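Local coordinates for possible substrate binding protein of ABC transporter system (Rhodopseudomonas palustris, PDB 3N0X) that probably binds branched-chain amino acids or a related solute in the periplasm and delivers it to an ABC-type importer, at residues T24-M29 / F283-G288; L28-E33 / E267-E272; Y256-P261 / N278-F283; A292-T297 / M317-P322. All coordinates share one frame; numbering follows the deposited sequence. Where two conformers were deposited one is given.

Contacts 1 and 2 both start from helix 18-35, which meets helix 283-302 in the first and helix 264-277 in the second; their centres are about 9 Å apart. Contact 3 joins the two loops that flank helix 264-277, about 11 Å from the centres of contacts 1 and 2, and shares Phe-283 with contact 1. Contact 4 follows farther along helix 283-302, where strand 318-321 lies against it; its centre is about 19 Å from that of contact 3. Along the chain, contact 3 is nested within contact 1, and contact 4 opens after contact 1 closes. Contacts 1 and 2 tie later helices to the first helix of this periplasmic binding protein; contacts 3 and 4 join later parts.

Contact 1. Residues T24-M29 / F283-G288; sequences TETGLM and FFTAGG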
# COMPACT_ATOMS: atom_id res chain seq x y z
N THR A 24 -9.92 -4.08 -6.64
CA THR A 24 -10.18 -4.39 -5.24
C THR A 24 -11.29 -5.43 -5.18
O THR A 24 -11.18 -6.42 -4.46
CB THR A 24 -10.60 -3.16 -4.47
OG1 THR A 24 -9.55 -2.19 -4.45
CG2 THR A 24 -10.93 -3.55 -3.00
N GLU A 25 -12.38 -5.20 -5.91
CA GLU A 25 -13.53 -6.12 -5.90
C GLU A 25 -13.11 -7.51 -6.40
O GLU A 25 -13.46 -8.51 -5.79
CB GLU A 25 -14.72 -5.57 -6.68
CG GLU A 25 -15.90 -6.49 -6.64
CD GLU A 25 -17.14 -5.95 -7.33
OE1 GLU A 25 -17.07 -4.91 -8.00
OE2 GLU A 25 -18.19 -6.62 -7.23
N THR A 26 -12.38 -7.56 -7.50
CA THR A 26 -11.88 -8.86 -8.00
C THR A 26 -11.08 -9.61 -6.91
O THR A 26 -11.27 -10.81 -6.70
CB THR A 26 -11.04 -8.68 -9.25
OG1 THR A 26 -11.85 -8.10 -10.27
CG2 THR A 26 -10.42 -10.02 -9.73
N GLY A 27 -10.18 -8.89 -6.24
CA GLY A 27 -9.36 -9.52 -5.18
C GLY A 27 -10.20 -9.99 -4.03
O GLY A 27 -9.97 -11.09 -3.46
N LEU A 28 -11.16 -9.17 -3.60
CA LEU A 28 -12.07 -9.56 -2.52
C LEU A 28 -12.82 -10.86 -2.90
O LEU A 28 -12.87 -11.81 -2.09
CB LEU A 28 -13.07 -8.44 -2.24
CG LEU A 28 -14.13 -8.75 -1.17
CD1 LEU A 28 -13.51 -9.08 0.20
CD2 LEU A 28 -15.18 -7.58 -1.10
N MSE A 29 -13.35 -10.95 -4.12
CA MSE A 29 -14.15 -12.13 -4.47
C MSE A 29 -13.28 -13.35 -4.61
O MSE A 29 -13.68 -14.41 -4.16
CB MSE A 29 -14.95 -11.89 -5.74
CG MSE A 29 -15.93 -10.74 -5.63
SE MSE A 29 -16.99 -10.65 -4.01
CE MSE A 29 -18.11 -12.15 -4.32
N PHE A 283 -1.67 -4.31 -7.30
CA PHE A 283 -1.78 -3.89 -5.89
C PHE A 283 -3.17 -4.14 -5.33
O PHE A 283 -3.34 -4.68 -4.24
CB PHE A 283 -1.53 -2.37 -5.73
CG PHE A 283 -0.07 -1.92 -5.66
CD1 PHE A 283 0.99 -2.63 -6.22
CD2 PHE A 283 0.22 -0.71 -5.05
CE1 PHE A 283 2.31 -2.12 -6.15
CE2 PHE A 283 1.52 -0.25 -4.93
CZ PHE A 283 2.55 -0.95 -5.51
N PHE A 284 -4.15 -3.63 -6.05
CA PHE A 284 -5.50 -3.57 -5.52
C PHE A 284 -6.12 -4.95 -5.40
O PHE A 284 -6.88 -5.25 -4.46
CB PHE A 284 -6.34 -2.59 -6.37
CG PHE A 284 -5.78 -1.21 -6.33
CD1 PHE A 284 -6.03 -0.39 -5.26
CD2 PHE A 284 -5.04 -0.72 -7.39
CE1 PHE A 284 -5.50 0.90 -5.20
CE2 PHE A 284 -4.47 0.54 -7.31
CZ PHE A 284 -4.69 1.34 -6.23
N THR A 285 -5.76 -5.80 -6.33
CA THR A 285 -6.21 -7.18 -6.33
C THR A 285 -5.65 -7.88 -5.09
O THR A 285 -6.36 -8.57 -4.34
CB THR A 285 -5.66 -7.94 -7.53
OG1 THR A 285 -5.66 -7.10 -8.71
CG2 THR A 285 -6.51 -9.19 -7.77
N ALA A 286 -4.35 -7.73 -4.88
CA ALA A 286 -3.70 -8.35 -3.74
C ALA A 286 -4.28 -7.85 -2.42
O ALA A 286 -4.50 -8.60 -1.48
CB ALA A 286 -2.15 -8.12 -3.79
N GLY A 287 -4.52 -6.55 -2.33
CA GLY A 287 -5.12 -5.98 -1.14
C GLY A 287 -6.56 -6.39 -0.87
O GLY A 287 -6.93 -6.68 0.27
N GLY A 288 -7.36 -6.51 -1.92
CA GLY A 288 -8.73 -6.97 -1.74
C GLY A 288 -8.75 -8.39 -1.23
O GLY A 288 -9.57 -8.75 -0.39
O HOH W 1 -7.53 -3.04 -2.85
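The Phe-284 ring is approached obliquely by Thr-24 OG1, has Phe-283 CB over one face toward the rim, and stacks with the ring of Tyr-20; a bound glycerol lies close to its side chain. Thr-24 OG1 comes within 3.8 Å of Phe-284 CB. A water joins the two residues, accepting from Thr-24 OG1 at 2.7 Å and donating to Phe-284 O. OG1 also lies in hydrogen-bonding range of Tyr-20 O in the preceding turn, and its one hydrogen would have to be shared between that carbonyl and the water. Beyond this water the backbones themselves touch. The segment axes approach to 6.5 Å at a crossing angle of -36°, which glycines make possible: Gly-27 CA lies 3.3 Å from Thr-285 O, and a CB on Gly-27 would run into that carbonyl. Gly-288 CA packs against Thr-24 O, and a CB there would run into it and into Leu-28 N. This is a glycine-mediated helix crossing with CA-H...O contacts. In the periplasmic binding protein fold it brings helix 283-302 against helix 18-35, whose Leu-28 packs in turn on Leu-9 of strand 5-11 and Val-49 of strand 45-53. Two more CA-H...O contacts flank the middle one, from Thr-24 CA to Phe-284 O at 3.5 Å and from Leu-28 CA to Gly-288 O at 3.4 Å. Thr-285 completes the seam: CG2 rests 3.9 Å from Gly-27 CA, whereas OG1 is bonded to Asp-282 N. Leu-28 CB and CD1 graze Gly-288 O from the other helix.

Contact 2. Residues L28-E33 / E267-E272; sequences LMMGLE and EWLVTE
Met-30, a selenomethionine, reaches Trp-268 and Leu-269 by leaving its helix with CG beside the backbone N (chi1 -72°) and running straight through chi2; the bend at chi3 then turns CE onto Leu-269, Trp-268 and Glu-272. Trp-268 leans in from the other helix with CG anti to its own N (chi1 -178°), which swings the six-membered part of the indole over to Met-30 and Glu-33. The pair belongs to a steep helix crossing, 125° between the two directions, in which helix 264-277 lies across helix 18-35 of the periplasmic binding protein fold. The axes stay 11.2 Å apart, and side chains fill the distance. Met-30 CE sits 3.8 Å from Leu-269 CD1 and 4.0 Å from Trp-268 CZ3, and it also touches Glu-272 CB; SE of Met-30 rests against the same leucine methyl. Glu-33 extends fully and brings its carboxyl carbon to the indole edge, in the ring plane, with the carboxylate turned almost perpendicular to the ring. Its OE2 is held by a salt bridge to Arg-276, which also pairs with Glu-272 OE2 in the conformer given; the arginine probably offsets the mutual repulsion of the two acids. Loss of the Glu-33 carboxylate to an alanine is likely to leave Arg-276 without one of its two acidic partners and to take away the group packed at the indole edge. The backbone joins in: Met-30 O lies 3.5 Å from Trp-268 CZ3, while Glu-33 OE2 lies 3.5 Å from CZ2 of the same ring.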
# COMPACT_ATOMS: atom_id res chain seq x y z
N LEU A 28 -11.16 -9.17 -3.60
CA LEU A 28 -12.07 -9.56 -2.52
C LEU A 28 -12.82 -10.86 -2.90
O LEU A 28 -12.87 -11.81 -2.09
CB LEU A 28 -13.07 -8.44 -2.24
CG LEU A 28 -14.13 -8.75 -1.17
CD1 LEU A 28 -13.51 -9.08 0.20
CD2 LEU A 28 -15.18 -7.58 -1.10
N MSE A 29 -13.35 -10.95 -4.12
CA MSE A 29 -14.15 -12.13 -4.47
C MSE A 29 -13.28 -13.35 -4.61
O MSE A 29 -13.68 -14.41 -4.16
CB MSE A 29 -14.95 -11.89 -5.74
CG MSE A 29 -15.93 -10.74 -5.63
SE MSE A 29 -16.99 -10.65 -4.01
CE MSE A 29 -18.11 -12.15 -4.32
N MSE A 30 -12.11 -13.20 -5.20
CA MSE A 30 -11.16 -14.32 -5.33
C MSE A 30 -10.63 -14.78 -3.97
O MSE A 30 -10.44 -15.98 -3.75
CB MSE A 30 -10.01 -13.96 -6.28
CG MSE A 30 -10.48 -13.91 -7.70
SE MSE A 30 -9.07 -13.59 -8.97
CE MSE A 30 -8.22 -15.30 -8.85
N GLY A 31 -10.40 -13.84 -3.06
CA GLY A 31 -9.98 -14.21 -1.73
C GLY A 31 -11.03 -14.98 -0.92
O GLY A 31 -10.69 -15.92 -0.20
N LEU A 32 -12.30 -14.57 -1.06
CA LEU A 32 -13.38 -15.27 -0.38
C LEU A 32 -13.56 -16.68 -1.00
O LEU A 32 -13.83 -17.66 -0.29
CB LEU A 32 -14.67 -14.46 -0.46
CG LEU A 32 -14.69 -13.12 0.29
CD1 LEU A 32 -15.97 -12.31 -0.03
CD2 LEU A 32 -14.60 -13.35 1.85
N GLU A 33 -13.44 -16.75 -2.31
CA GLU A 33 -13.45 -18.02 -3.02
C GLU A 33 -12.33 -18.95 -2.47
O GLU A 33 -12.55 -20.12 -2.11
CB GLU A 33 -13.28 -17.77 -4.53
CG GLU A 33 -13.01 -19.07 -5.31
CD GLU A 33 -12.68 -18.82 -6.78
OE1 GLU A 33 -12.69 -17.64 -7.20
OE2 GLU A 33 -12.41 -19.82 -7.50
N GLU A 267 0.49 -17.99 -5.56
CA GLU A 267 0.58 -18.90 -6.70
C GLU A 267 -0.79 -19.12 -7.34
O GLU A 267 -0.94 -18.98 -8.55
CB GLU A 267 1.23 -20.23 -6.26
CG GLU A 267 1.14 -21.39 -7.24
CD GLU A 267 2.12 -21.34 -8.37
OE1 GLU A 267 2.97 -20.41 -8.43
OE2 GLU A 267 2.03 -22.27 -9.23
N TRP A 268 -1.78 -19.43 -6.51
CA TRP A 268 -3.15 -19.62 -6.99
C TRP A 268 -3.70 -18.33 -7.61
O TRP A 268 -4.26 -18.31 -8.71
CB TRP A 268 -4.05 -20.13 -5.85
CG TRP A 268 -5.44 -20.38 -6.32
CD1 TRP A 268 -5.90 -21.49 -6.98
CD2 TRP A 268 -6.56 -19.51 -6.18
NE1 TRP A 268 -7.23 -21.35 -7.28
CE2 TRP A 268 -7.67 -20.14 -6.79
CE3 TRP A 268 -6.74 -18.25 -5.62
CZ2 TRP A 268 -8.93 -19.55 -6.86
CZ3 TRP A 268 -8.00 -17.66 -5.68
CH2 TRP A 268 -9.08 -18.31 -6.28
N LEU A 269 -3.51 -17.23 -6.90
CA LEU A 269 -4.04 -15.94 -7.35
C LEU A 269 -3.48 -15.57 -8.72
O LEU A 269 -4.26 -15.22 -9.62
CB LEU A 269 -3.73 -14.87 -6.33
CG LEU A 269 -4.10 -13.44 -6.82
CD1 LEU A 269 -5.57 -13.25 -7.11
CD2 LEU A 269 -3.63 -12.44 -5.74
N VAL A 270 -2.17 -15.67 -8.88
CA VAL A 270 -1.53 -15.32 -10.13
C VAL A 270 -2.01 -16.23 -11.26
O VAL A 270 -2.40 -15.78 -12.35
CB VAL A 270 0.01 -15.27 -10.01
CG1 VAL A 270 0.60 -15.10 -11.45
CG2 VAL A 270 0.44 -14.13 -9.10
N THR A 271 -2.01 -17.53 -11.03
CA THR A 271 -2.39 -18.47 -12.07
C THR A 271 -3.84 -18.31 -12.49
O THR A 271 -4.17 -18.24 -13.70
CB THR A 271 -2.13 -19.88 -11.59
OG1 THR A 271 -0.72 -20.03 -11.37
CG2 THR A 271 -2.59 -20.91 -12.63
N GLU A 272 -4.73 -18.19 -11.51
CA GLU A 272 -6.14 -18.10 -11.82
C GLU A 272 -6.52 -16.76 -12.40
O GLU A 272 -7.39 -16.66 -13.25
CB GLU A 272 -6.94 -18.41 -10.56
CG GLU A 272 -8.36 -18.75 -10.84
CD GLU A 272 -8.56 -19.97 -11.76
OE1 GLU A 272 -7.86 -21.00 -11.60
OE2 GLU A 272 -9.45 -19.89 -12.61

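Contact 3. Residues Y256-P261 / N278-F283; sequences YYYDIP and NAPPDF
Tyr-256, Pro-281 and Phe-283 make the buried part of this contact, whereas Tyr-258 and Pro-280, though closely packed, are partly exposed and meet nearer the solvent. The Tyr-256 side chain crosses Pro-281 at about a right angle and touches it with OH, 3.5 Å from Pro-281 CG; Pro-281 O sits at the aromatic ring edge, in plane, 3.8 Å from Tyr-256 CE2. The hydroxyl is bonded to Asn-266 of the intervening helix. At its backbone end, Tyr-256 O lies 3.2 Å from CE1 of Phe-283, at the edge of that ring, and Tyr-256 CB packs against CD1. With a leucine in place of Tyr-256, Asn-266 would probably lose its hydroxyl partner and a gap would open beside the Pro-281 ring. On the more exposed side, Tyr-258 takes CG between its backbone N and carbonyl carbon (chi1 63°), which turns the ring over Pro-280. Pro-280 CB then stands 3.5 Å from the Tyr-258 ring centroid, a CH-pi contact over the face, and Tyr-257 CE2 lies off-centre over the opposite face. Tyr-258 was deposited in two conformers, and this holds for the one given. A water at the edge of its ring joins Tyr-258 N to Pro-281 O, 2.9 Å from each. The chain then folds back in a type I beta turn from Tyr-257 to Ile-260, whose Asp-259 faces solvent. Both segments are loops: in the periplasmic binding protein fold they lead into and out of helix 264-277, the second reaching the N-cap position of helix 283-302 at Asp-282.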
# COMPACT_ATOMS: atom_id res chain seq x y z
N TYR A 256 3.91 -4.65 -3.57
CA TYR A 256 3.56 -5.86 -4.29
C TYR A 256 4.09 -5.81 -5.72
O TYR A 256 4.17 -4.76 -6.34
CB TYR A 256 2.04 -6.04 -4.33
CG TYR A 256 1.55 -7.36 -4.94
CD1 TYR A 256 1.59 -8.57 -4.23
CD2 TYR A 256 1.00 -7.39 -6.22
CE1 TYR A 256 1.11 -9.75 -4.81
CE2 TYR A 256 0.53 -8.54 -6.79
CZ TYR A 256 0.62 -9.73 -6.08
OH TYR A 256 0.13 -10.87 -6.68
N TYR A 257 4.44 -6.99 -6.24
CA TYR A 257 4.64 -7.23 -7.68
C TYR A 257 4.29 -8.70 -7.83
O TYR A 257 4.78 -9.52 -7.07
CB TYR A 257 6.07 -6.90 -8.15
CG TYR A 257 6.26 -7.16 -9.62
CD1 TYR A 257 5.78 -6.27 -10.56
CD2 TYR A 257 6.89 -8.30 -10.06
CE1 TYR A 257 5.95 -6.51 -11.91
CE2 TYR A 257 7.08 -8.56 -11.39
CZ TYR A 257 6.59 -7.67 -12.32
OH TYR A 257 6.75 -7.97 -13.65
N TYR A 258 3.44 -9.02 -8.79
CA TYR A 258 2.85 -10.36 -8.88
C TYR A 258 3.85 -11.51 -8.83
O TYR A 258 3.56 -12.55 -8.24
CB TYR A 258 1.94 -10.50 -10.10
CG TYR A 258 2.61 -10.36 -11.45
CD1 TYR A 258 2.85 -9.10 -12.01
CD2 TYR A 258 2.97 -11.48 -12.19
CE1 TYR A 258 3.47 -8.97 -13.27
CE2 TYR A 258 3.58 -11.36 -13.44
CZ TYR A 258 3.82 -10.11 -13.98
OH TYR A 258 4.46 -10.00 -15.22
N ASP A 259 5.01 -11.34 -9.47
CA ASP A 259 5.94 -12.46 -9.63
C ASP A 259 6.90 -12.56 -8.47
O ASP A 259 7.72 -13.47 -8.44
CB ASP A 259 6.71 -12.36 -10.95
CG ASP A 259 7.27 -13.71 -11.44
OD1 ASP A 259 6.55 -14.72 -11.36
OD2 ASP A 259 8.42 -13.76 -11.94
N ILE A 260 6.82 -11.66 -7.47
CA ILE A 260 7.74 -11.76 -6.34
C ILE A 260 7.33 -12.77 -5.23
O ILE A 260 8.11 -13.67 -4.90
CB ILE A 260 8.12 -10.39 -5.74
CG1 ILE A 260 9.00 -9.61 -6.74
CG2 ILE A 260 8.86 -10.52 -4.42
CD1 ILE A 260 9.43 -8.24 -6.23
N PRO A 261 6.13 -12.65 -4.65
CA PRO A 261 5.86 -13.54 -3.52
C PRO A 261 5.64 -14.97 -3.98
O PRO A 261 4.89 -15.23 -4.94
CB PRO A 261 4.56 -13.00 -2.92
CG PRO A 261 4.47 -11.55 -3.47
CD PRO A 261 5.05 -11.66 -4.84
N ASN A 278 -6.52 -12.85 -18.43
CA ASN A 278 -5.35 -12.68 -19.30
C ASN A 278 -4.45 -11.51 -18.93
O ASN A 278 -3.89 -10.83 -19.81
CB ASN A 278 -5.82 -12.60 -20.75
CG ASN A 278 -6.70 -13.77 -21.13
OD1 ASN A 278 -7.85 -13.60 -21.53
ND2 ASN A 278 -6.14 -14.97 -21.03
N ALA A 279 -4.30 -11.30 -17.63
CA ALA A 279 -3.49 -10.26 -17.07
C ALA A 279 -3.14 -10.68 -15.65
O ALA A 279 -3.88 -11.45 -15.05
CB ALA A 279 -4.24 -8.93 -17.03
N PRO A 280 -2.02 -10.19 -15.12
CA PRO A 280 -1.66 -10.48 -13.74
C PRO A 280 -2.40 -9.62 -12.71
O PRO A 280 -2.95 -8.52 -13.06
CB PRO A 280 -0.16 -10.20 -13.68
CG PRO A 280 0.16 -9.44 -14.91
CD PRO A 280 -1.02 -9.34 -15.78
N PRO A 281 -2.45 -10.10 -11.46
CA PRO A 281 -2.98 -9.30 -10.38
C PRO A 281 -2.08 -8.11 -10.11
O PRO A 281 -0.86 -8.20 -10.31
CB PRO A 281 -2.99 -10.25 -9.19
CG PRO A 281 -1.94 -11.25 -9.47
CD PRO A 281 -1.87 -11.38 -10.98
N ASP A 282 -2.68 -7.04 -9.61
CA ASP A 282 -1.95 -5.79 -9.24
C ASP A 282 -2.17 -5.48 -7.74
O ASP A 282 -2.77 -6.27 -6.99
CB ASP A 282 -2.43 -4.67 -10.19
CG ASP A 282 -1.34 -3.57 -10.47
OD1 ASP A 282 -0.40 -3.40 -9.66
OD2 ASP A 282 -1.52 -2.86 -11.51
N PHE A 283 -1.67 -4.31 -7.30
CA PHE A 283 -1.78 -3.89 -5.89
C PHE A 283 -3.17 -4.14 -5.33
O PHE A 283 -3.34 -4.68 -4.24
CB PHE A 283 -1.53 -2.37 -5.73
CG PHE A 283 -0.07 -1.92 -5.66
CD1 PHE A 283 0.99 -2.63 -6.22
CD2 PHE A 283 0.22 -0.71 -5.05
CE1 PHE A 283 2.31 -2.12 -6.15
CE2 PHE A 283 1.52 -0.25 -4.93
CZ PHE A 283 2.55 -0.95 -5.51
O HOH W 2 1.75 -7.02 -9.93

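Contact 4. Residues A292-T297 / M317-P322; sequences AMAVVT and MEFDTP
Segment 292-297 of helix 283-302 and strand 318-321 run at 139° to one another with axes 7.8 Å apart, and Ala-294 and Phe-319 are neighbours across them. The strand is the first arm of a beta hairpin with strand 324-328, part of the antiparallel sheet in this periplasmic binding protein, and helix 283-302 packs against it. Phe-319, its CG set between backbone N and carbonyl carbon (chi1 55°), turns one ring face to the helix. Ala-294 CB sits over that face in a CH-pi contact, 4.0 Å from the Phe-319 centroid and displaced toward the rim; Met-317 O lies at the ring edge, in plane, and Phe-328 of the partner strand meets the ring as well. Met-317, a selenomethionine bent at chi3, brings SE to 3.9 Å from Thr-297 CG2 and CE against Ala-294 O. Met-293, likewise a selenomethionine, curls at chi2 and chi3 round the carbonyl of Asp-320: CB is 3.1 Å and CE 3.4 Å from Asp-320 O. That oxygen is buried with no polar partner in the model, a tight and probably costly arrangement. Thr-297 OG1 donates to Met-293 O at 2.7 Å, tilted 31° from the carbonyl plane, while Thr-297 N reaches the same oxygen from the opposite face. The hydroxyl also accepts a hydrogen bond from a water 2.8 Å from OG1, and that water accepts from Asp-320 N, 3.0 Å from the water oxygen.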
# COMPACT_ATOMS: atom_id res chain seq x y z
N ALA A 292 -10.22 -9.97 2.33
CA ALA A 292 -11.08 -11.13 2.37
C ALA A 292 -10.58 -12.08 3.43
O ALA A 292 -11.34 -12.66 4.22
CB ALA A 292 -11.15 -11.83 0.96
N MSE A 293 -9.27 -12.35 3.38
CA MSE A 293 -8.68 -13.29 4.29
C MSE A 293 -8.75 -12.82 5.74
O MSE A 293 -8.98 -13.62 6.66
CB MSE A 293 -7.22 -13.57 3.92
CG MSE A 293 -7.05 -14.31 2.65
SE MSE A 293 -7.73 -16.09 2.56
CE MSE A 293 -6.59 -16.92 3.86
N ALA A 294 -8.57 -11.52 5.96
CA ALA A 294 -8.73 -10.95 7.30
C ALA A 294 -10.16 -11.20 7.84
O ALA A 294 -10.34 -11.63 8.98
CB ALA A 294 -8.43 -9.47 7.28
N VAL A 295 -11.18 -10.95 7.02
CA VAL A 295 -12.58 -11.12 7.46
C VAL A 295 -12.86 -12.57 7.79
O VAL A 295 -13.41 -12.87 8.85
CB VAL A 295 -13.60 -10.58 6.41
CG1 VAL A 295 -15.05 -10.99 6.82
CG2 VAL A 295 -13.47 -9.08 6.22
N VAL A 296 -12.49 -13.51 6.91
CA VAL A 296 -12.81 -14.90 7.13
C VAL A 296 -12.06 -15.42 8.37
O VAL A 296 -12.64 -16.13 9.19
CB VAL A 296 -12.52 -15.75 5.90
CG1 VAL A 296 -12.60 -17.26 6.23
CG2 VAL A 296 -13.48 -15.36 4.77
N THR A 297 -10.79 -15.06 8.52
CA THR A 297 -9.98 -15.51 9.64
C THR A 297 -10.57 -14.95 10.97
O THR A 297 -10.68 -15.70 11.95
CB THR A 297 -8.55 -15.07 9.45
OG1 THR A 297 -8.06 -15.60 8.20
CG2 THR A 297 -7.66 -15.54 10.59
N MSE A 317 -4.02 -10.40 15.65
CA MSE A 317 -4.37 -11.57 14.85
C MSE A 317 -3.49 -11.68 13.60
O MSE A 317 -3.46 -10.76 12.78
CB MSE A 317 -5.83 -11.52 14.40
CG MSE A 317 -6.34 -12.84 13.82
SE MSE A 317 -8.13 -12.63 13.10
CE MSE A 317 -7.67 -11.76 11.49
N GLU A 318 -2.89 -12.86 13.42
CA GLU A 318 -2.18 -13.21 12.19
C GLU A 318 -3.15 -13.76 11.15
O GLU A 318 -4.15 -14.41 11.50
CB GLU A 318 -1.11 -14.26 12.47
CG GLU A 318 -0.08 -13.82 13.48
CD GLU A 318 1.14 -14.76 13.58
OE1 GLU A 318 1.09 -15.89 13.03
OE2 GLU A 318 2.13 -14.36 14.24
N PHE A 319 -2.90 -13.45 9.87
CA PHE A 319 -3.67 -14.04 8.82
C PHE A 319 -2.82 -14.19 7.56
O PHE A 319 -1.85 -13.44 7.38
CB PHE A 319 -4.96 -13.23 8.54
CG PHE A 319 -4.74 -11.77 8.25
CD1 PHE A 319 -4.44 -10.87 9.27
CD2 PHE A 319 -4.90 -11.27 6.95
CE1 PHE A 319 -4.27 -9.55 9.03
CE2 PHE A 319 -4.70 -9.94 6.68
CZ PHE A 319 -4.36 -9.05 7.71
N ASP A 320 -3.20 -15.13 6.71
CA ASP A 320 -2.44 -15.47 5.51
C ASP A 320 -3.00 -14.68 4.33
O ASP A 320 -4.22 -14.44 4.21
CB ASP A 320 -2.54 -16.97 5.22
CG ASP A 320 -1.93 -17.81 6.29
OD1 ASP A 320 -0.84 -17.44 6.80
OD2 ASP A 320 -2.54 -18.87 6.57
N THR A 321 -2.08 -14.22 3.47
CA THR A 321 -2.45 -13.37 2.35
C THR A 321 -1.56 -13.71 1.13
O THR A 321 -0.62 -14.51 1.25
CB THR A 321 -2.22 -11.87 2.68
OG1 THR A 321 -0.83 -11.60 2.65
CG2 THR A 321 -2.80 -11.47 4.05
N PRO A 322 -1.82 -13.07 -0.03
CA PRO A 322 -0.87 -13.28 -1.13
C PRO A 322 0.55 -12.80 -0.85
O PRO A 322 1.47 -13.13 -1.59
CB PRO A 322 -1.46 -12.45 -2.29
CG PRO A 322 -2.95 -12.39 -1.97
CD PRO A 322 -3.00 -12.31 -0.48
O HOH W 3 -5.56 -16.71 7.63